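Local coordinates for signal recognition 54 kDa protein (Pyrococcus furiosus, PDB 3DM5) that belongs to the SRP54 family and joins a helical bundle domain to a P-loop NTPase-type domain and a signal peptide binding domain, at residues A[110-116]-A[218-222]; A[121-125]-A[151-156]; A[129-134]-A[181-187]. All coordinates share one frame; numbering follows the deposited sequence.

Interaction 1 (A[110-116]-A[218-222]); sequences GSGKTTT and LVIDG. With GDP (guanosine-5'-diphosphate), chain J.
Val-219 directs its side chain at the loop and first helical turn of 110-116. Its CG1 branch does the touching: held anti to the backbone N (chi1 174°), it lies 3.9 Å from Lys-113 N and 3.9 Å from Thr-116 OG1. The Val-219 and Thr-116 side chains slide past each other in opposite directions, and the Thr-116 hydroxyl turns back along the helix to Gly-112 O, a carbonyl that also accepts Thr-116 N. Ser-111 sets its CB 3.3 Å from Val-219 O, while its OG is hydrogen-bonded to Ile-108 O. At the strand end, Asp-221 brings CB to 3.9 Å from Ser-111 CA. Its OD2 and Gly-110 O, two acceptors, are close without bonding each other; Lys-248 NZ bonds the carbonyl and makes a long, weak ion pair with OD2, and Thr-223 bonds OD1.

The other side of the loop cradles GDP in the manner of a P-loop (Walker A). Gly-110 N reaches GDP O2B at 3.1 Å, nearly straight (175°), Thr-114 N reaches GDP O3B at 2.9 Å, and Thr-115 N reaches GDP O2A at 2.8 Å; both threonine hydroxyls bond the same oxygens as their amides. The chemistry therefore divides by side: apolar and backbone contacts seat the loop on strand 215-221, leaving its amides turned to the diphosphate, whose negative charge they and the helix start would be expected to stabilise.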
loop_
_atom_site.group_PDB
_atom_site.type_symbol
_atom_site.label_atom_id
_atom_site.label_comp_id
_atom_site.label_asym_id
_atom_site.label_seq_id
_atom_site.Cartn_x
_atom_site.Cartn_y
_atom_site.Cartn_z
ATOM N N GLY A 110 13.292 12.656 -23.454
ATOM C CA GLY A 110 12.916 12.089 -22.164
ATOM C C GLY A 110 13.312 10.635 -21.930
ATOM O O GLY A 110 12.727 9.933 -21.109
ATOM N N SER A 111 14.312 10.168 -22.658
ATOM C CA SER A 111 14.850 8.855 -22.381
ATOM C C SER A 111 15.879 9.008 -21.294
ATOM O O SER A 111 16.270 8.036 -20.675
ATOM C CB SER A 111 15.513 8.266 -23.620
ATOM O OG SER A 111 16.511 9.133 -24.139
ATOM N N GLY A 112 16.324 10.237 -21.080
ATOM C CA GLY A 112 17.425 10.499 -20.181
ATOM C C GLY A 112 18.771 10.407 -20.886
ATOM O O GLY A 112 19.791 10.196 -20.231
ATOM N N LYS A 113 18.781 10.566 -22.210
ATOM C CA LYS A 113 20.011 10.493 -23.015
ATOM C C LYS A 113 21.049 11.572 -22.669
ATOM O O LYS A 113 22.207 11.255 -22.369
ATOM C CB LYS A 113 19.680 10.594 -24.497
ATOM C CG LYS A 113 20.876 10.459 -25.397
ATOM C CD LYS A 113 20.472 10.615 -26.845
ATOM C CE LYS A 113 20.448 12.080 -27.289
ATOM N NZ LYS A 113 19.343 12.867 -26.697
ATOM N N THR A 114 20.657 12.845 -22.732
ATOM C CA THR A 114 21.594 13.911 -22.387
ATOM C C THR A 114 22.320 13.564 -21.074
ATOM O O THR A 114 23.566 13.509 -21.027
ATOM C CB THR A 114 20.912 15.293 -22.232
ATOM O OG1 THR A 114 19.972 15.520 -23.289
ATOM C CG2 THR A 114 21.937 16.380 -22.264
ATOM N N THR A 115 21.538 13.318 -20.016
ATOM C CA THR A 115 22.094 12.989 -18.703
ATOM C C THR A 115 22.998 11.759 -18.761
ATOM O O THR A 115 24.105 11.749 -18.220
ATOM C CB THR A 115 20.980 12.728 -17.658
ATOM O OG1 THR A 115 20.028 13.804 -17.679
ATOM C CG2 THR A 115 21.578 12.614 -16.269
ATOM N N THR A 116 22.518 10.701 -19.404
ATOM C CA THR A 116 23.343 9.520 -19.557
ATOM C C THR A 116 24.679 9.821 -20.277
ATOM O O THR A 116 25.689 9.170 -20.012
ATOM C CB THR A 116 22.582 8.395 -20.261
ATOM O OG1 THR A 116 21.298 8.232 -19.651
ATOM C CG2 THR A 116 23.372 7.078 -20.203
ATOM N N LEU A 218 21.903 2.875 -27.573
ATOM C CA LEU A 218 20.532 3.353 -27.471
ATOM C C LEU A 218 20.160 3.465 -25.990
ATOM O O LEU A 218 20.372 2.535 -25.204
ATOM C CB LEU A 218 19.578 2.401 -28.191
ATOM C CG LEU A 218 18.104 2.768 -27.966
ATOM C CD1 LEU A 218 17.846 4.203 -28.460
ATOM C CD2 LEU A 218 17.154 1.751 -28.598
ATOM N N VAL A 219 19.637 4.622 -25.619
ATOM C CA VAL A 219 19.259 4.919 -24.243
ATOM C C VAL A 219 17.747 4.767 -24.109
ATOM O O VAL A 219 16.991 5.479 -24.739
ATOM C CB VAL A 219 19.710 6.338 -23.870
ATOM C CG1 VAL A 219 19.195 6.721 -22.500
ATOM C CG2 VAL A 219 21.228 6.417 -23.917
ATOM N N ILE A 220 17.314 3.783 -23.332
ATOM C CA ILE A 220 15.892 3.499 -23.162
ATOM C C ILE A 220 15.430 3.851 -21.754
ATOM O O ILE A 220 16.056 3.463 -20.761
ATOM C CB ILE A 220 15.565 2.004 -23.389
ATOM C CG1 ILE A 220 16.101 1.523 -24.731
ATOM C CG2 ILE A 220 14.067 1.760 -23.329
ATOM C CD1 ILE A 220 15.677 0.116 -25.053
ATOM N N ASP A 221 14.321 4.576 -21.687
ATOM C CA ASP A 221 13.660 4.918 -20.435
ATOM C C ASP A 221 12.971 3.673 -19.886
ATOM O O ASP A 221 12.032 3.149 -20.477
ATOM C CB ASP A 221 12.670 6.047 -20.712
ATOM C CG ASP A 221 11.811 6.399 -19.523
ATOM O OD1 ASP A 221 11.681 5.568 -18.592
ATOM O OD2 ASP A 221 11.248 7.517 -19.542
ATOM N N GLY A 222 13.458 3.190 -18.751
ATOM C CA GLY A 222 12.985 1.932 -18.211
ATOM C C GLY A 222 11.604 1.987 -17.580
ATOM O O GLY A 222 11.074 0.973 -17.180
HETATM P PB GDP J . 16.636 13.863 -22.639
HETATM O O1B GDP J . 16.112 12.489 -22.394
HETATM O O2B GDP J . 15.644 14.605 -23.501
HETATM O O3B GDP J . 17.987 13.777 -23.306
HETATM O O3A GDP J . 16.665 14.744 -21.288
HETATM P PA GDP J . 17.363 14.379 -19.888
HETATM O O1A GDP J . 17.436 15.583 -18.997
HETATM O O2A GDP J . 18.730 13.783 -20.064
HETATM O "O5'" GDP J . 16.303 13.353 -19.249
HETATM C "C5'" GDP J . 15.018 13.878 -18.938
HETATM C "C4'" GDP J . 14.688 13.677 -17.456
HETATM O "O4'" GDP J . 14.943 12.336 -16.979
HETATM C "C3'" GDP J . 15.497 14.619 -16.581
HETATM O "O3'" GDP J . 14.564 15.150 -15.635
HETATM C "C2'" GDP J . 16.526 13.720 -15.921
HETATM O "O2'" GDP J . 16.847 14.128 -14.611
HETATM C "C1'" GDP J . 15.786 12.410 -15.816
HETATM N N9 GDP J . 16.657 11.226 -15.759
HETATM C C8 GDP J . 17.570 10.802 -16.650
HETATM N N7 GDP J . 18.128 9.630 -16.239
HETATM C C5 GDP J . 17.546 9.293 -15.073
HETATM C C6 GDP J . 17.640 8.193 -14.076
HETATM O O6 GDP J . 18.419 7.222 -14.225
HETATM N N1 GDP J . 16.852 8.267 -12.997
HETATM C C2 GDP J . 15.985 9.274 -12.795
HETATM N N2 GDP J . 15.223 9.266 -11.681
HETATM N N3 GDP J . 15.838 10.300 -13.655
HETATM C C4 GDP J . 16.579 10.355 -14.774
#

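Interaction 2 (A[121-125]-A[151-156]); sequences ARYFQ and LDRYHI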
loop_
_atom_site.group_PDB
_atom_site.type_symbol
_atom_site.label_atom_id
_atom_site.label_comp_id
_atom_site.label_asym_id
_atom_site.label_seq_id
_atom_site.Cartn_x
_atom_site.Cartn_y
_atom_site.Cartn_z
ATOM N N ALA A 121 30.481 9.812 -19.634
ATOM C CA ALA A 121 31.733 10.560 -19.708
ATOM C C ALA A 121 32.439 10.566 -18.360
ATOM O O ALA A 121 33.639 10.272 -18.269
ATOM C CB ALA A 121 31.478 11.971 -20.175
ATOM N N ARG A 122 31.689 10.886 -17.311
ATOM C CA ARG A 122 32.244 10.937 -15.962
ATOM C C ARG A 122 32.724 9.561 -15.486
ATOM O O ARG A 122 33.758 9.460 -14.827
ATOM C CB ARG A 122 31.216 11.505 -14.973
ATOM C CG ARG A 122 31.596 11.342 -13.496
ATOM C CD ARG A 122 32.854 12.125 -13.144
ATOM N NE ARG A 122 33.178 12.002 -11.727
ATOM C CZ ARG A 122 34.354 12.317 -11.195
ATOM N NH1 ARG A 122 35.329 12.763 -11.969
ATOM N NH2 ARG A 122 34.557 12.175 -9.889
ATOM N N TYR A 123 31.967 8.510 -15.797
ATOM C CA TYR A 123 32.382 7.160 -15.454
ATOM C C TYR A 123 33.785 6.899 -15.988
ATOM O O TYR A 123 34.646 6.391 -15.269
ATOM C CB TYR A 123 31.393 6.116 -16.012
ATOM C CG TYR A 123 31.885 4.681 -15.984
ATOM C CD1 TYR A 123 31.565 3.841 -14.933
ATOM C CD2 TYR A 123 32.664 4.157 -17.015
ATOM C CE1 TYR A 123 32.009 2.520 -14.904
ATOM C CE2 TYR A 123 33.119 2.824 -16.984
ATOM C CZ TYR A 123 32.783 2.023 -15.924
ATOM O OH TYR A 123 33.206 0.712 -15.860
ATOM N N PHE A 124 34.015 7.242 -17.250
ATOM C CA PHE A 124 35.314 6.997 -17.858
ATOM C C PHE A 124 36.426 7.914 -17.350
ATOM O O PHE A 124 37.554 7.468 -17.154
ATOM C CB PHE A 124 35.228 7.045 -19.382
ATOM C CG PHE A 124 34.689 5.793 -19.973
ATOM C CD1 PHE A 124 33.533 5.804 -20.740
ATOM C CD2 PHE A 124 35.313 4.584 -19.709
ATOM C CE1 PHE A 124 33.030 4.614 -21.280
ATOM C CE2 PHE A 124 34.815 3.392 -20.243
ATOM C CZ PHE A 124 33.677 3.408 -21.032
ATOM N N GLN A 125 36.108 9.185 -17.153
ATOM C CA GLN A 125 37.080 10.139 -16.627
ATOM C C GLN A 125 37.565 9.777 -15.216
ATOM O O GLN A 125 38.759 9.765 -14.941
ATOM C CB GLN A 125 36.501 11.550 -16.635
ATOM C CG GLN A 125 37.542 12.585 -16.376
ATOM C CD GLN A 125 37.160 13.518 -15.241
ATOM O OE1 GLN A 125 36.262 13.224 -14.459
ATOM N NE2 GLN A 125 37.851 14.646 -15.144
ATOM N N LEU A 151 29.067 18.896 -16.763
ATOM C CA LEU A 151 30.392 18.386 -17.071
ATOM C C LEU A 151 31.552 19.349 -16.814
ATOM O O LEU A 151 32.682 18.911 -16.651
ATOM C CB LEU A 151 30.419 17.869 -18.512
ATOM C CG LEU A 151 29.746 16.521 -18.787
ATOM C CD1 LEU A 151 29.805 16.191 -20.263
ATOM C CD2 LEU A 151 30.380 15.407 -17.959
ATOM N N ASP A 152 31.271 20.649 -16.764
ATOM C CA ASP A 152 32.344 21.640 -16.539
ATOM C C ASP A 152 33.150 21.367 -15.262
ATOM O O ASP A 152 34.379 21.519 -15.269
ATOM C CB ASP A 152 31.818 23.078 -16.501
ATOM C CG ASP A 152 31.466 23.636 -17.873
ATOM O OD1 ASP A 152 31.656 22.941 -18.890
ATOM O OD2 ASP A 152 30.990 24.798 -17.922
ATOM N N ARG A 153 32.465 20.970 -14.183
ATOM C CA ARG A 153 33.122 20.732 -12.899
ATOM C C ARG A 153 34.242 19.736 -13.080
ATOM O O ARG A 153 35.190 19.725 -12.312
ATOM C CB ARG A 153 32.168 20.156 -11.840
ATOM C CG ARG A 153 30.709 20.098 -12.238
ATOM C CD ARG A 153 29.815 19.536 -11.118
ATOM N NE ARG A 153 28.466 20.093 -11.244
ATOM C CZ ARG A 153 27.420 19.458 -11.773
ATOM N NH1 ARG A 153 27.531 18.195 -12.204
ATOM N NH2 ARG A 153 26.251 20.094 -11.854
ATOM N N TYR A 154 34.120 18.875 -14.079
ATOM C CA TYR A 154 35.094 17.805 -14.231
ATOM C C TYR A 154 36.099 18.151 -15.310
ATOM O O TYR A 154 37.021 17.390 -15.578
ATOM C CB TYR A 154 34.394 16.466 -14.480
ATOM C CG TYR A 154 33.353 16.177 -13.422
ATOM C CD1 TYR A 154 33.720 15.721 -12.157
ATOM C CD2 TYR A 154 32.006 16.391 -13.677
ATOM C CE1 TYR A 154 32.764 15.475 -11.183
ATOM C CE2 TYR A 154 31.050 16.151 -12.718
ATOM C CZ TYR A 154 31.431 15.697 -11.475
ATOM O OH TYR A 154 30.468 15.453 -10.534
ATOM N N HIS A 155 35.934 19.330 -15.903
ATOM C CA HIS A 155 36.818 19.784 -16.979
ATOM C C HIS A 155 36.770 18.861 -18.196
ATOM O O HIS A 155 37.659 18.881 -19.039
ATOM C CB HIS A 155 38.251 19.927 -16.473
ATOM C CG HIS A 155 38.384 20.871 -15.325
ATOM N ND1 HIS A 155 38.246 22.235 -15.468
ATOM C CD2 HIS A 155 38.632 20.652 -14.013
ATOM C CE1 HIS A 155 38.404 22.817 -14.292
ATOM N NE2 HIS A 155 38.641 21.878 -13.393
ATOM N N ILE A 156 35.723 18.052 -18.272
ATOM C CA ILE A 156 35.463 17.261 -19.443
ATOM C C ILE A 156 34.948 18.179 -20.531
ATOM O O ILE A 156 33.908 18.817 -20.368
ATOM C CB ILE A 156 34.436 16.160 -19.159
ATOM C CG1 ILE A 156 34.997 15.196 -18.117
ATOM C CG2 ILE A 156 34.099 15.403 -20.435
ATOM C CD1 ILE A 156 34.025 14.112 -17.681
#
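Ala-121 and Arg-122, on the last turn of helix 113-125, face Ile-156 and Tyr-154 of the irregular segment 151-156 across CA-CA separations of 7.7 Å (Ala-121 to Ile-156) and 7.6 Å (Arg-122 to Tyr-154), a gap bridged by side chains. Arg-122 lies over one face of the Tyr-154 ring. Its CD makes a CH-pi contact 3.9 Å from the ring centroid, and the guanidinium plane is only 25° from the ring plane, with NH1 3.4 Å from Tyr-154 CD1. A bend at chi2 (64°) folds the arginine chain over the ring. Gln-125 restrains the guanidinium's rotation: its OE1 accepts Arg-122 NH1 at 2.7 Å in a bent bond close to the guanidinium plane.

The contact joins neighbours on one face of the sheet of a P-loop NTPase-type alpha/beta domain: the end of helix 113-125 and the turn after helix 142-151, on the beta-alpha-beta crossover from strand 131-135 to strand 157-159. The Gln-125 amide stands steeply to the tyrosine ring, its plane 79° away, and its NE2 approaches Tyr-154 O at an angle too poor for a hydrogen bond. Beneath this polar layer, Ile-156 CD1 packs 3.7 Å from Gln-125 CB and also meets Ala-121 CB, which Leu-151 CD2 touches at 4.2 Å.

Interaction 3 (A[129-134]-A[181-187]); sequences YKVGVV and KGVDIII
Lys-130 and Asp-184 meet where two parallel strands begin to pair: the Lys-130 amide donates to Asp-184 OD1 at 3.0 Å in an almost straight bond (177°), on the anti side of the carboxylate. Asp-184 OD2 makes a long, weak ion pair with Lys-99 NZ. Lys-130 O in turn accepts Ile-185 N at 3.0 Å, along with a weak bond from Asp-184 N. A parallel ladder runs on, Gly-132 N to Ile-185 O at 2.9 Å, Ile-187 N to Gly-132 O at 2.9 Å and Val-134 N to Ile-187 O at 2.8 Å. Gly-132 has both its amide and its carbonyl satisfied by the partner strand. Three CA-H...O contacts supplement these bonds, among them Ile-186 CA to Gly-132 O at 3.2 Å.

The bridges pair Val-131 with Ile-185, Gly-132 with Ile-186 and Val-133 with Ile-187, and the strand axes differ by 22°. Ahead of the ladder, Ile-185, with CG1 anti to the carbonyl carbon (chi1 -61°) and the chain extended, carries CD1 over one face of the Tyr-129 ring, 4.0 Å from its centroid, a CH-pi contact, while Asp-184 comes in at the ring edge, its carboxylate plane steeply turned.

On either side the sheet continues, Val-133 bonding to strand 157-159 and Ile-186 to Thr-101 of strand 101-106. Val-131, Ile-185 and Ile-187 face helix 113-125, and Val-133, on the same face, meets Leu-147 and Leu-151 of helix 142-151.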
loop_
_atom_site.group_PDB
_atom_site.type_symbol
_atom_site.label_atom_id
_atom_site.label_comp_id
_atom_site.label_asym_id
_atom_site.label_seq_id
_atom_site.Cartn_x
_atom_site.Cartn_y
_atom_site.Cartn_z
ATOM N N TYR A 129 40.631 8.246 -17.916
ATOM C CA TYR A 129 40.570 8.505 -19.342
ATOM C C TYR A 129 40.423 9.985 -19.619
ATOM O O TYR A 129 39.870 10.734 -18.806
ATOM C CB TYR A 129 39.416 7.741 -19.976
ATOM C CG TYR A 129 39.720 6.290 -20.200
ATOM C CD1 TYR A 129 40.545 5.892 -21.243
ATOM C CD2 TYR A 129 39.179 5.311 -19.378
ATOM C CE1 TYR A 129 40.832 4.557 -21.458
ATOM C CE2 TYR A 129 39.453 3.965 -19.583
ATOM C CZ TYR A 129 40.285 3.599 -20.623
ATOM O OH TYR A 129 40.571 2.270 -20.846
ATOM N N LYS A 130 40.940 10.416 -20.762
ATOM C CA LYS A 130 40.596 11.739 -21.260
ATOM C C LYS A 130 39.336 11.564 -22.069
ATOM O O LYS A 130 39.277 10.706 -22.957
ATOM C CB LYS A 130 41.687 12.331 -22.146
ATOM C CG LYS A 130 42.789 13.038 -21.383
ATOM C CD LYS A 130 43.352 14.190 -22.201
ATOM C CE LYS A 130 42.235 15.142 -22.568
ATOM N NZ LYS A 130 42.727 16.273 -23.390
ATOM N N VAL A 131 38.323 12.366 -21.766
ATOM C CA VAL A 131 37.054 12.239 -22.460
ATOM C C VAL A 131 36.674 13.558 -23.084
ATOM O O VAL A 131 36.862 14.616 -22.482
ATOM C CB VAL A 131 35.921 11.800 -21.504
ATOM C CG1 VAL A 131 34.601 11.703 -22.250
ATOM C CG2 VAL A 131 36.264 10.488 -20.856
ATOM N N GLY A 132 36.133 13.481 -24.293
ATOM C CA GLY A 132 35.452 14.603 -24.896
ATOM C C GLY A 132 34.039 14.199 -25.275
ATOM O O GLY A 132 33.809 13.082 -25.734
ATOM N N VAL A 133 33.080 15.088 -25.066
ATOM C CA VAL A 133 31.746 14.832 -25.557
ATOM C C VAL A 133 31.464 15.817 -26.656
ATOM O O VAL A 133 31.913 16.965 -26.622
ATOM C CB VAL A 133 30.616 14.870 -24.442
ATOM C CG1 VAL A 133 31.193 14.642 -23.049
ATOM C CG2 VAL A 133 29.815 16.166 -24.501
ATOM N N VAL A 134 30.720 15.344 -27.638
ATOM C CA VAL A 134 30.336 16.131 -28.787
ATOM C C VAL A 134 28.835 16.185 -28.760
ATOM O O VAL A 134 28.181 15.148 -28.825
ATOM C CB VAL A 134 30.748 15.430 -30.099
ATOM C CG1 VAL A 134 30.107 16.123 -31.326
ATOM C CG2 VAL A 134 32.247 15.382 -30.210
ATOM N N LYS A 181 42.255 17.305 -29.891
ATOM C CA LYS A 181 42.643 17.716 -28.539
ATOM C C LYS A 181 43.323 16.617 -27.732
ATOM O O LYS A 181 43.866 16.891 -26.663
ATOM C CB LYS A 181 41.444 18.269 -27.779
ATOM C CG LYS A 181 40.868 19.517 -28.410
ATOM C CD LYS A 181 41.649 20.759 -27.998
ATOM C CE LYS A 181 41.029 22.029 -28.571
ATOM N NZ LYS A 181 41.778 23.265 -28.177
ATOM N N GLY A 182 43.287 15.385 -28.236
ATOM C CA GLY A 182 44.049 14.303 -27.636
ATOM C C GLY A 182 43.300 13.269 -26.810
ATOM O O GLY A 182 43.907 12.510 -26.045
ATOM N N VAL A 183 41.985 13.206 -26.975
ATOM C CA VAL A 183 41.184 12.388 -26.079
ATOM C C VAL A 183 41.287 10.891 -26.347
ATOM O O VAL A 183 41.545 10.457 -27.465
ATOM C CB VAL A 183 39.702 12.813 -26.100
ATOM C CG1 VAL A 183 39.552 14.244 -25.609
ATOM C CG2 VAL A 183 39.127 12.651 -27.486
ATOM N N ASP A 184 41.090 10.110 -25.290
ATOM C CA ASP A 184 40.983 8.663 -25.382
ATOM C C ASP A 184 39.565 8.269 -25.798
ATOM O O ASP A 184 39.366 7.356 -26.592
ATOM C CB ASP A 184 41.270 8.035 -24.018
ATOM C CG ASP A 184 42.683 8.295 -23.527
ATOM O OD1 ASP A 184 42.838 8.762 -22.367
ATOM O OD2 ASP A 184 43.634 8.009 -24.288
ATOM N N ILE A 185 38.573 8.948 -25.235
ATOM C CA ILE A 185 37.186 8.555 -25.456
ATOM C C ILE A 185 36.353 9.741 -25.911
ATOM O O ILE A 185 36.419 10.818 -25.320
ATOM C CB ILE A 185 36.551 7.863 -24.199
ATOM C CG1 ILE A 185 37.335 6.590 -23.857
ATOM C CG2 ILE A 185 35.078 7.519 -24.440
ATOM C CD1 ILE A 185 36.825 5.825 -22.686
ATOM N N ILE A 186 35.598 9.544 -26.985
ATOM C CA ILE A 186 34.659 10.554 -27.436
ATOM C C ILE A 186 33.225 10.015 -27.379
ATOM O O ILE A 186 32.930 8.959 -27.957
ATOM C CB ILE A 186 34.944 11.010 -28.869
ATOM C CG1 ILE A 186 36.413 11.386 -29.030
ATOM C CG2 ILE A 186 34.060 12.189 -29.226
ATOM C CD1 ILE A 186 36.791 11.737 -30.462
ATOM N N ILE A 187 32.351 10.744 -26.678
ATOM C CA ILE A 187 30.942 10.392 -26.598
ATOM C C ILE A 187 30.130 11.399 -27.380
ATOM O O ILE A 187 30.217 12.593 -27.127
ATOM C CB ILE A 187 30.448 10.363 -25.156
ATOM C CG1 ILE A 187 31.147 9.232 -24.416
ATOM C CG2 ILE A 187 28.946 10.145 -25.141
ATOM C CD1 ILE A 187 31.500 9.550 -23.026
#

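From the N terminus, 110-116 opens the longest loop, which interaction 1 closes 102 residues later at strand 215-221; interactions 2 and 3 both fall within it. Helix 113-125 runs from the first contact into the second, then the chain turns into strand 131-135. Interaction 2 closes its loop at 151-156, after 129-134 has begun interaction 3 but before 181-187 completes it, so these two loops cross. They also touch in space, with Phe-124 CG on Ile-185 CD1 and Leu-151 CD1 on Val-133 CG1. Interaction 1 ties the start of helix 113-125 to strand 215-221, interaction 2 ties its end to the turn after helix 142-151, and interaction 3 pairs strands 131-135 and 185-189 beneath it.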